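Local coordinates for protein class I phosphodiesterase PDEB1 (Leishmania major, PDB 2R8Q) that is a class I phosphodiesterase whose all-helical catalytic domain holds a metal site and, in this model, binds 3-isobutyl-1-methylxanthine in a neighbouring pocket, at residues Ser256-Pro261 / Arg304-Phe309; Phe317-Val322 / Trp331-Val336. One frame throughout, in Å; residues are numbered along the deposited sequence.

Both contacts are buried, and both draw on helix 302-324, contact 1 near its start and contact 2 farther along. In contact 1 the partner is a short 3-10 turn; little surface is shared between the segments, and Gln306 and Phe309 also face the bound 3-isobutyl-1-methylxanthine, with one polar bond and a ring face covered by the ligand. Contact 2 is helix against helix, more extensive and apolar, with a partly exposed arginine at its margin. The centres of contact 1 and contact 2 are 12 Å apart. Thr259 joins them, its CG2 packing on Phe318 CE1 at 3.6 Å, so the turn behind the pocket rests on the helix pair.

Contact 1. Residues Ser256-Pro261 / Arg304-Phe309; sequences SNVTKP and RGQIGF. With IBM (3-isobutyl-1-methylxanthine), chain E.
Val258 meets residues 304-309 through one methyl, CG1, which touches Gln306 and Phe309 at once. Val258 CG1 sits 3.8 Å from Phe309 CD2, in the plane of the ring, and 3.6 Å from Gln306 OE1. The methyl touches the ring edge at CD2, while the ligand lies over one face: the xanthine of 3-isobutyl-1-methylxanthine covers the centre of the Phe309 ring, its C5 3.7 Å above the ring plane. The phenyl reaches this place because CG stands anti to the backbone N (chi1 -174°), and Phe309 CE1 comes to 3.6 Å from N9 of the ligand. Gln306 adds the polar grip. Its chain bends at chi2 (-66°), bringing the amide round so that Gln306 NE2 donates to O6 of the ligand over 2.7 Å; the N-H...O angle of 134° makes this short bond noticeably bent. Asn257, one residue before the valine, closes on another part of the ligand, with OD1 3.7 Å from the methyl C10; that same oxygen is hydrogen-bonded to Tyr99 OH. Behind these residues the turn is tied to itself: Ser256 O accepts from both the backbone N and the OG1 of Thr259, the hydroxyl at 2.7 Å and on a lone pair in the carbonyl plane. Asn339 ND2, from helix 330-348, bonds to the carbonyls of Val258 and Lys260, and Ile310 and Ala314, farther along helix 302-324, also pack against Val258. A glutamine bonding to the ligand and a phenylalanine whose ring face lies against its flat ring system, both from one helix, are characteristic of the ligand pocket of the class I phosphodiesterase catalytic domain.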
ATOM      1  N   SER A 256      -3.708  11.017  23.927  1.00 16.11           N
ATOM      2  CA  SER A 256      -3.442  12.068  24.910  1.00 15.78           C
ATOM      3  C   SER A 256      -4.525  13.127  25.096  1.00 15.82           C
ATOM      4  O   SER A 256      -4.424  13.949  26.005  1.00 17.64           O
ATOM      5  CB  SER A 256      -2.134  12.782  24.562  1.00 16.21           C
ATOM      6  OG  SER A 256      -2.238  13.463  23.320  1.00 15.67           O
ATOM      7  N   ASN A 257      -5.546  13.124  24.245  1.00 16.20           N
ATOM      8  CA  ASN A 257      -6.605  14.127  24.361  1.00 15.84           C
ATOM      9  C   ASN A 257      -7.168  14.218  25.780  1.00 17.64           C
ATOM     10  O   ASN A 257      -7.418  15.312  26.281  1.00 17.59           O
ATOM     11  CB  ASN A 257      -7.754  13.822  23.396  1.00 16.74           C
ATOM     12  CG  ASN A 257      -7.393  14.063  21.933  1.00 16.78           C
ATOM     13  OD1 ASN A 257      -8.149  13.685  21.039  1.00 18.63           O
ATOM     14  ND2 ASN A 257      -6.250  14.695  21.687  1.00 17.50           N
ATOM     15  N   VAL A 258      -7.360  13.070  26.424  1.00 19.27           N
ATOM     16  CA  VAL A 258      -7.928  13.036  27.770  1.00 21.13           C
ATOM     17  C   VAL A 258      -7.010  13.526  28.882  1.00 22.06           C
ATOM     18  O   VAL A 258      -7.448  13.676  30.024  1.00 22.78           O
ATOM     19  CB  VAL A 258      -8.412  11.616  28.135  1.00 21.60           C
ATOM     20  CG1 VAL A 258      -9.530  11.193  27.196  1.00 23.49           C
ATOM     21  CG2 VAL A 258      -7.249  10.637  28.075  1.00 23.45           C
ATOM     22  N   THR A 259      -5.747  13.779  28.555  1.00 19.59           N
ATOM     23  CA  THR A 259      -4.787  14.249  29.548  1.00 21.53           C
ATOM     24  C   THR A 259      -4.507  15.747  29.431  1.00 20.27           C
ATOM     25  O   THR A 259      -3.678  16.282  30.161  1.00 22.72           O
ATOM     26  CB  THR A 259      -3.445  13.516  29.411  1.00 22.32           C
ATOM     27  OG1 THR A 259      -2.830  13.890  28.172  1.00 23.07           O
ATOM     28  CG2 THR A 259      -3.655  12.009  29.434  1.00 22.65           C
ATOM     29  N   LYS A 260      -5.184  16.422  28.508  1.00 18.44           N
ATOM     30  CA  LYS A 260      -4.966  17.856  28.323  1.00 18.81           C
ATOM     31  C   LYS A 260      -5.891  18.676  29.219  1.00 19.24           C
ATOM     32  O   LYS A 260      -6.877  18.154  29.740  1.00 18.07           O
ATOM     33  CB  LYS A 260      -5.203  18.250  26.860  1.00 18.86           C
ATOM     34  CG  LYS A 260      -4.305  17.525  25.859  1.00 17.46           C
ATOM     35  CD  LYS A 260      -2.833  17.618  26.253  1.00 18.12           C
ATOM     36  CE  LYS A 260      -1.938  16.890  25.256  1.00 18.57           C
ATOM     37  NZ  LYS A 260      -1.807  17.635  23.975  1.00 19.51           N
ATOM     38  N   PRO A 261      -5.570  19.966  29.428  1.00 18.39           N
ATOM     39  CA  PRO A 261      -6.416  20.823  30.270  1.00 19.26           C
ATOM     40  C   PRO A 261      -7.873  20.588  29.875  1.00 19.64           C
ATOM     41  O   PRO A 261      -8.194  20.506  28.693  1.00 18.03           O
ATOM     42  CB  PRO A 261      -5.913  22.219  29.933  1.00 20.43           C
ATOM     43  CG  PRO A 261      -4.438  21.979  29.769  1.00 20.64           C
ATOM     44  CD  PRO A 261      -4.396  20.709  28.932  1.00 20.32           C
ATOM     45  N   ARG A 304     -20.327  10.993  29.415  1.00 28.00           N
ATOM     46  CA  ARG A 304     -20.405   9.542  29.540  1.00 28.43           C
ATOM     47  C   ARG A 304     -19.354   8.834  28.688  1.00 26.24           C
ATOM     48  O   ARG A 304     -18.681   7.915  29.157  1.00 26.47           O
ATOM     49  CB  ARG A 304     -21.803   9.060  29.146  1.00 31.55           C
ATOM     50  CG  ARG A 304     -21.924   7.557  29.005  1.00 37.58           C
ATOM     51  CD  ARG A 304     -23.376   7.146  28.860  1.00 41.72           C
ATOM     52  NE  ARG A 304     -24.153   7.577  30.015  1.00 45.63           N
ATOM     53  CZ  ARG A 304     -25.408   7.215  30.253  1.00 48.31           C
ATOM     54  NH1 ARG A 304     -26.042   6.409  29.414  1.00 49.42           N
ATOM     55  NH2 ARG A 304     -26.027   7.656  31.339  1.00 50.29           N
ATOM     56  N   GLY A 305     -19.217   9.267  27.438  1.00 24.89           N
ATOM     57  CA  GLY A 305     -18.248   8.657  26.544  1.00 24.27           C
ATOM     58  C   GLY A 305     -16.810   8.861  26.986  1.00 22.83           C
ATOM     59  O   GLY A 305     -15.975   7.965  26.844  1.00 21.98           O
ATOM     60  N   GLN A 306     -16.516  10.042  27.522  1.00 22.17           N
ATOM     61  CA  GLN A 306     -15.167  10.345  27.982  1.00 21.53           C
ATOM     62  C   GLN A 306     -14.832   9.543  29.233  1.00 21.40           C
ATOM     63  O   GLN A 306     -13.713   9.060  29.388  1.00 21.08           O
ATOM     64  CB  GLN A 306     -15.029  11.844  28.252  1.00 23.16           C
ATOM     65  CG  GLN A 306     -15.041  12.683  26.985  1.00 23.28           C
ATOM     66  CD  GLN A 306     -13.829  12.417  26.110  1.00 25.35           C
ATOM     67  OE1 GLN A 306     -12.706  12.778  26.458  1.00 25.29           O
ATOM     68  NE2 GLN A 306     -14.052  11.774  24.972  1.00 27.11           N
ATOM     69  N   ILE A 307     -15.805   9.399  30.124  1.00 21.49           N
ATOM     70  CA  ILE A 307     -15.588   8.628  31.339  1.00 21.23           C
ATOM     71  C   ILE A 307     -15.319   7.170  30.980  1.00 21.57           C
ATOM     72  O   ILE A 307     -14.441   6.534  31.557  1.00 21.59           O
ATOM     73  CB  ILE A 307     -16.807   8.716  32.276  1.00 21.87           C
ATOM     74  CG1 ILE A 307     -16.942  10.145  32.802  1.00 23.21           C
ATOM     75  CG2 ILE A 307     -16.652   7.741  33.434  1.00 23.10           C
ATOM     76  CD1 ILE A 307     -18.156  10.369  33.671  1.00 24.64           C
ATOM     77  N   GLY A 308     -16.072   6.648  30.016  1.00 21.65           N
ATOM     78  CA  GLY A 308     -15.877   5.273  29.592  1.00 22.70           C
ATOM     79  C   GLY A 308     -14.498   5.067  28.993  1.00 22.74           C
ATOM     80  O   GLY A 308     -13.814   4.091  29.303  1.00 22.41           O
ATOM     81  N   PHE A 309     -14.075   5.996  28.141  1.00 21.25           N
ATOM     82  CA  PHE A 309     -12.765   5.895  27.506  1.00 21.02           C
ATOM     83  C   PHE A 309     -11.644   6.015  28.540  1.00 19.66           C
ATOM     84  O   PHE A 309     -10.641   5.304  28.470  1.00 19.66           O
ATOM     85  CB  PHE A 309     -12.609   6.977  26.437  1.00 21.09           C
ATOM     86  CG  PHE A 309     -11.348   6.854  25.632  1.00 22.64           C
ATOM     87  CD1 PHE A 309     -11.110   5.721  24.859  1.00 24.18           C
ATOM     88  CD2 PHE A 309     -10.396   7.866  25.646  1.00 23.34           C
ATOM     89  CE1 PHE A 309      -9.941   5.600  24.110  1.00 24.85           C
ATOM     90  CE2 PHE A 309      -9.224   7.754  24.901  1.00 25.89           C
ATOM     91  CZ  PHE A 309      -8.997   6.618  24.132  1.00 24.87           C
TER
HETATM   92  N9  IBM E   3     -11.797   6.340  21.092  1.00 50.85           N
HETATM   93  C8  IBM E   3     -13.009   6.245  21.732  1.00 50.81           C
HETATM   94  N7  IBM E   3     -13.331   7.316  22.412  1.00 50.38           N
HETATM   95  C5  IBM E   3     -12.260   8.174  22.205  1.00 50.74           C
HETATM   96  C4  IBM E   3     -11.310   7.589  21.397  1.00 51.14           C
HETATM   97  N3  IBM E   3     -10.141   8.126  20.984  1.00 51.27           N
HETATM   98  C2  IBM E   3      -9.903   9.391  21.440  1.00 51.70           C
HETATM   99  N1  IBM E   3     -10.812  10.063  22.266  1.00 51.34           N
HETATM  100  C6  IBM E   3     -11.985   9.459  22.646  1.00 51.31           C
HETATM  101  O6  IBM E   3     -12.782  10.044  23.363  1.00 51.34           O
HETATM  102  O2  IBM E   3      -8.862   9.954  21.119  1.00 50.84           O
HETATM  103  C10 IBM E   3     -10.512  11.411  22.724  1.00 52.06           C
HETATM  104  C11 IBM E   3      -9.217   7.413  20.118  1.00 52.65           C
HETATM  105  C12 IBM E   3      -9.871   7.197  18.751  1.00 52.75           C
HETATM  106  C13 IBM E   3      -9.564   8.357  17.813  1.00 52.87           C
HETATM  107  C14 IBM E   3      -9.427   5.875  18.142  1.00 53.62           C

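Contact 2. Residues Phe317-Val322 / Trp331-Val336; sequences FFRDIV and WCVDTV
Val333 packs against Arg319 and Val322 across two neighbouring helices that run almost antiparallel, a helical hairpin made by 302-324 and 330-348 in the all-helical phosphodiesterase domain. The short segments make an angle of 155° and their axes approach to 9.1 Å. Val333 CG2 is the methyl that presses on the facing helix: it lies 3.7 Å from the carbonyl oxygen of Phe318, 3.9 Å from Arg319 CA and 3.8 Å from Val322 CB. The two valines lie alongside, pointing opposite ways, with both methyls of Val322 near that one CG2. The other methyl of Val333, CG1, anti to its backbone N (chi1 172°), turns to Arg319 and meets the aliphatic CG of its chain, where Arg319 passes across Val333 nearly perpendicularly. Arg319 then runs on, extended from CG to NE, until NH2 bonds to Asn337 OD1; its hydrocarbon part thus borders the apolar seam while its charged head is held on the partner helix. One residue before Val333, Cys332 receives the Phe318 ring. Phe318 CD2 is 3.6 Å from Cys332 CB, and the sulfur makes an oblique sulfur-aromatic contact, Cys332 SG 5.2 Å from the centre of the Phe318 ring and 60° off its normal. Tyr115 of helix 102-118 touches both Phe318 and Cys332. On its other side the cysteine sulfur packs within its own helix over one face of the Trp331 indole, Cys332 SG standing 3.7 Å above the plane, nearer the ring's border than its middle.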
ATOM      1  N   PHE A 317      -3.989   3.120  30.874  1.00 22.40           N
ATOM      2  CA  PHE A 317      -2.793   3.177  30.042  1.00 19.89           C
ATOM      3  C   PHE A 317      -1.779   4.178  30.578  1.00 18.89           C
ATOM      4  O   PHE A 317      -0.608   3.844  30.755  1.00 19.17           O
ATOM      5  CB  PHE A 317      -3.146   3.534  28.593  1.00 19.84           C
ATOM      6  CG  PHE A 317      -1.967   3.480  27.654  1.00 21.10           C
ATOM      7  CD1 PHE A 317      -1.320   2.274  27.400  1.00 20.47           C
ATOM      8  CD2 PHE A 317      -1.498   4.634  27.035  1.00 21.75           C
ATOM      9  CE1 PHE A 317      -0.222   2.216  26.542  1.00 22.31           C
ATOM     10  CE2 PHE A 317      -0.400   4.588  26.173  1.00 21.72           C
ATOM     11  CZ  PHE A 317       0.238   3.377  25.929  1.00 20.55           C
ATOM     12  N   PHE A 318      -2.212   5.408  30.835  1.00 18.11           N
ATOM     13  CA  PHE A 318      -1.280   6.406  31.350  1.00 17.94           C
ATOM     14  C   PHE A 318      -0.792   6.076  32.757  1.00 19.08           C
ATOM     15  O   PHE A 318       0.386   6.238  33.065  1.00 19.21           O
ATOM     16  CB  PHE A 318      -1.899   7.809  31.319  1.00 18.90           C
ATOM     17  CG  PHE A 318      -1.756   8.500  29.989  1.00 17.33           C
ATOM     18  CD1 PHE A 318      -2.740   8.378  29.011  1.00 18.98           C
ATOM     19  CD2 PHE A 318      -0.610   9.231  29.697  1.00 15.60           C
ATOM     20  CE1 PHE A 318      -2.579   8.973  27.757  1.00 17.79           C
ATOM     21  CE2 PHE A 318      -0.436   9.831  28.448  1.00 15.90           C
ATOM     22  CZ  PHE A 318      -1.422   9.701  27.476  1.00 17.38           C
ATOM     23  N   ARG A 319      -1.693   5.608  33.613  1.00 21.99           N
ATOM     24  CA  ARG A 319      -1.305   5.255  34.971  1.00 23.50           C
ATOM     25  C   ARG A 319      -0.230   4.171  34.933  1.00 23.76           C
ATOM     26  O   ARG A 319       0.754   4.229  35.672  1.00 23.68           O
ATOM     27  CB  ARG A 319      -2.531   4.771  35.751  1.00 26.81           C
ATOM     28  CG  ARG A 319      -3.570   5.864  35.946  1.00 32.59           C
ATOM     29  CD  ARG A 319      -4.960   5.298  36.174  1.00 36.57           C
ATOM     30  NE  ARG A 319      -5.974   6.349  36.147  1.00 39.74           N
ATOM     31  CZ  ARG A 319      -7.275   6.128  35.986  1.00 41.51           C
ATOM     32  NH1 ARG A 319      -7.724   4.889  35.834  1.00 42.45           N
ATOM     33  NH2 ARG A 319      -8.126   7.146  35.977  1.00 43.04           N
ATOM     34  N   ASP A 320      -0.415   3.197  34.050  1.00 24.47           N
ATOM     35  CA  ASP A 320       0.529   2.094  33.912  1.00 24.82           C
ATOM     36  C   ASP A 320       1.885   2.487  33.339  1.00 24.66           C
ATOM     37  O   ASP A 320       2.922   2.139  33.903  1.00 24.20           O
ATOM     38  CB  ASP A 320      -0.083   0.990  33.047  1.00 28.95           C
ATOM     39  CG  ASP A 320      -0.993   0.072  33.835  1.00 31.84           C
ATOM     40  OD1 ASP A 320      -1.592   0.533  34.829  1.00 34.83           O
ATOM     41  OD2 ASP A 320      -1.120  -1.109  33.452  1.00 35.35           O
ATOM     42  N   ILE A 321       1.897   3.215  32.226  1.00 22.39           N
ATOM     43  CA  ILE A 321       3.176   3.583  31.636  1.00 21.18           C
ATOM     44  C   ILE A 321       3.940   4.620  32.447  1.00 21.32           C
ATOM     45  O   ILE A 321       5.168   4.595  32.481  1.00 22.17           O
ATOM     46  CB  ILE A 321       3.013   4.075  30.176  1.00 19.69           C
ATOM     47  CG1 ILE A 321       2.256   5.404  30.136  1.00 19.71           C
ATOM     48  CG2 ILE A 321       2.279   3.015  29.360  1.00 19.81           C
ATOM     49  CD1 ILE A 321       2.180   6.006  28.737  1.00 21.64           C
ATOM     50  N   VAL A 322       3.225   5.523  33.110  1.00 22.26           N
ATOM     51  CA  VAL A 322       3.882   6.539  33.924  1.00 22.10           C
ATOM     52  C   VAL A 322       4.428   5.908  35.203  1.00 23.35           C
ATOM     53  O   VAL A 322       5.562   6.168  35.602  1.00 23.53           O
ATOM     54  CB  VAL A 322       2.909   7.682  34.299  1.00 22.14           C
ATOM     55  CG1 VAL A 322       3.550   8.602  35.330  1.00 23.25           C
ATOM     56  CG2 VAL A 322       2.549   8.478  33.055  1.00 22.01           C
ATOM     57  N   TRP A 331       2.195  14.534  35.303  1.00 20.54           N
ATOM     58  CA  TRP A 331       1.137  15.502  35.033  1.00 21.23           C
ATOM     59  C   TRP A 331       0.034  14.911  34.152  1.00 21.24           C
ATOM     60  O   TRP A 331      -1.119  15.320  34.239  1.00 20.61           O
ATOM     61  CB  TRP A 331       1.722  16.772  34.392  1.00 22.02           C
ATOM     62  CG  TRP A 331       1.831  16.742  32.894  1.00 22.10           C
ATOM     63  CD1 TRP A 331       0.821  16.942  31.993  1.00 21.93           C
ATOM     64  CD2 TRP A 331       3.011  16.488  32.122  1.00 22.64           C
ATOM     65  NE1 TRP A 331       1.299  16.827  30.712  1.00 22.16           N
ATOM     66  CE2 TRP A 331       2.640  16.548  30.761  1.00 22.72           C
ATOM     67  CE3 TRP A 331       4.347  16.213  32.448  1.00 23.39           C
ATOM     68  CZ2 TRP A 331       3.557  16.345  29.723  1.00 22.93           C
ATOM     69  CZ3 TRP A 331       5.260  16.011  31.416  1.00 22.67           C
ATOM     70  CH2 TRP A 331       4.856  16.078  30.069  1.00 22.65           C
ATOM     71  N   CYS A 332       0.390  13.945  33.309  1.00 21.49           N
ATOM     72  CA  CYS A 332      -0.591  13.311  32.431  1.00 20.27           C
ATOM     73  C   CYS A 332      -1.614  12.562  33.271  1.00 20.37           C
ATOM     74  O   CYS A 332      -2.815  12.639  33.021  1.00 21.57           O
ATOM     75  CB  CYS A 332       0.088  12.322  31.486  1.00 19.54           C
ATOM     76  SG  CYS A 332       1.274  13.061  30.359  1.00 22.22           S
ATOM     77  N   VAL A 333      -1.122  11.829  34.264  1.00 21.22           N
ATOM     78  CA  VAL A 333      -1.985  11.066  35.155  1.00 21.39           C
ATOM     79  C   VAL A 333      -2.816  12.002  36.027  1.00 22.01           C
ATOM     80  O   VAL A 333      -4.015  11.793  36.200  1.00 21.45           O
ATOM     81  CB  VAL A 333      -1.160  10.127  36.065  1.00 22.41           C
ATOM     82  CG1 VAL A 333      -2.057   9.499  37.122  1.00 22.57           C
ATOM     83  CG2 VAL A 333      -0.499   9.043  35.227  1.00 22.50           C
ATOM     84  N   ASP A 334      -2.178  13.032  36.573  1.00 22.26           N
ATOM     85  CA  ASP A 334      -2.889  13.980  37.422  1.00 23.52           C
ATOM     86  C   ASP A 334      -4.012  14.668  36.662  1.00 23.16           C
ATOM     87  O   ASP A 334      -5.090  14.890  37.206  1.00 22.72           O
ATOM     88  CB  ASP A 334      -1.939  15.044  37.973  1.00 24.96           C
ATOM     89  CG  ASP A 334      -0.842  14.457  38.832  1.00 27.39           C
ATOM     90  OD1 ASP A 334      -1.072  13.397  39.445  1.00 29.55           O
ATOM     91  OD2 ASP A 334       0.246  15.066  38.905  1.00 28.65           O
ATOM     92  N   THR A 335      -3.763  14.999  35.399  1.00 21.68           N
ATOM     93  CA  THR A 335      -4.770  15.683  34.604  1.00 20.78           C
ATOM     94  C   THR A 335      -5.899  14.770  34.134  1.00 21.09           C
ATOM     95  O   THR A 335      -7.055  15.186  34.091  1.00 21.71           O
ATOM     96  CB  THR A 335      -4.137  16.377  33.385  1.00 19.85           C
ATOM     97  OG1 THR A 335      -3.085  17.242  33.826  1.00 22.57           O
ATOM     98  CG2 THR A 335      -5.176  17.211  32.651  1.00 19.76           C
ATOM     99  N   VAL A 336      -5.581  13.531  33.779  1.00 21.51           N
ATOM    100  CA  VAL A 336      -6.638  12.633  33.341  1.00 22.35           C
ATOM    101  C   VAL A 336      -7.561  12.353  34.527  1.00 22.88           C
ATOM    102  O   VAL A 336      -8.771  12.222  34.361  1.00 21.83           O
ATOM    103  CB  VAL A 336      -6.079  11.298  32.772  1.00 24.21           C
ATOM    104  CG1 VAL A 336      -5.471  10.456  33.874  1.00 26.65           C
ATOM    105  CG2 VAL A 336      -7.195  10.538  32.062  1.00 26.30           C
TER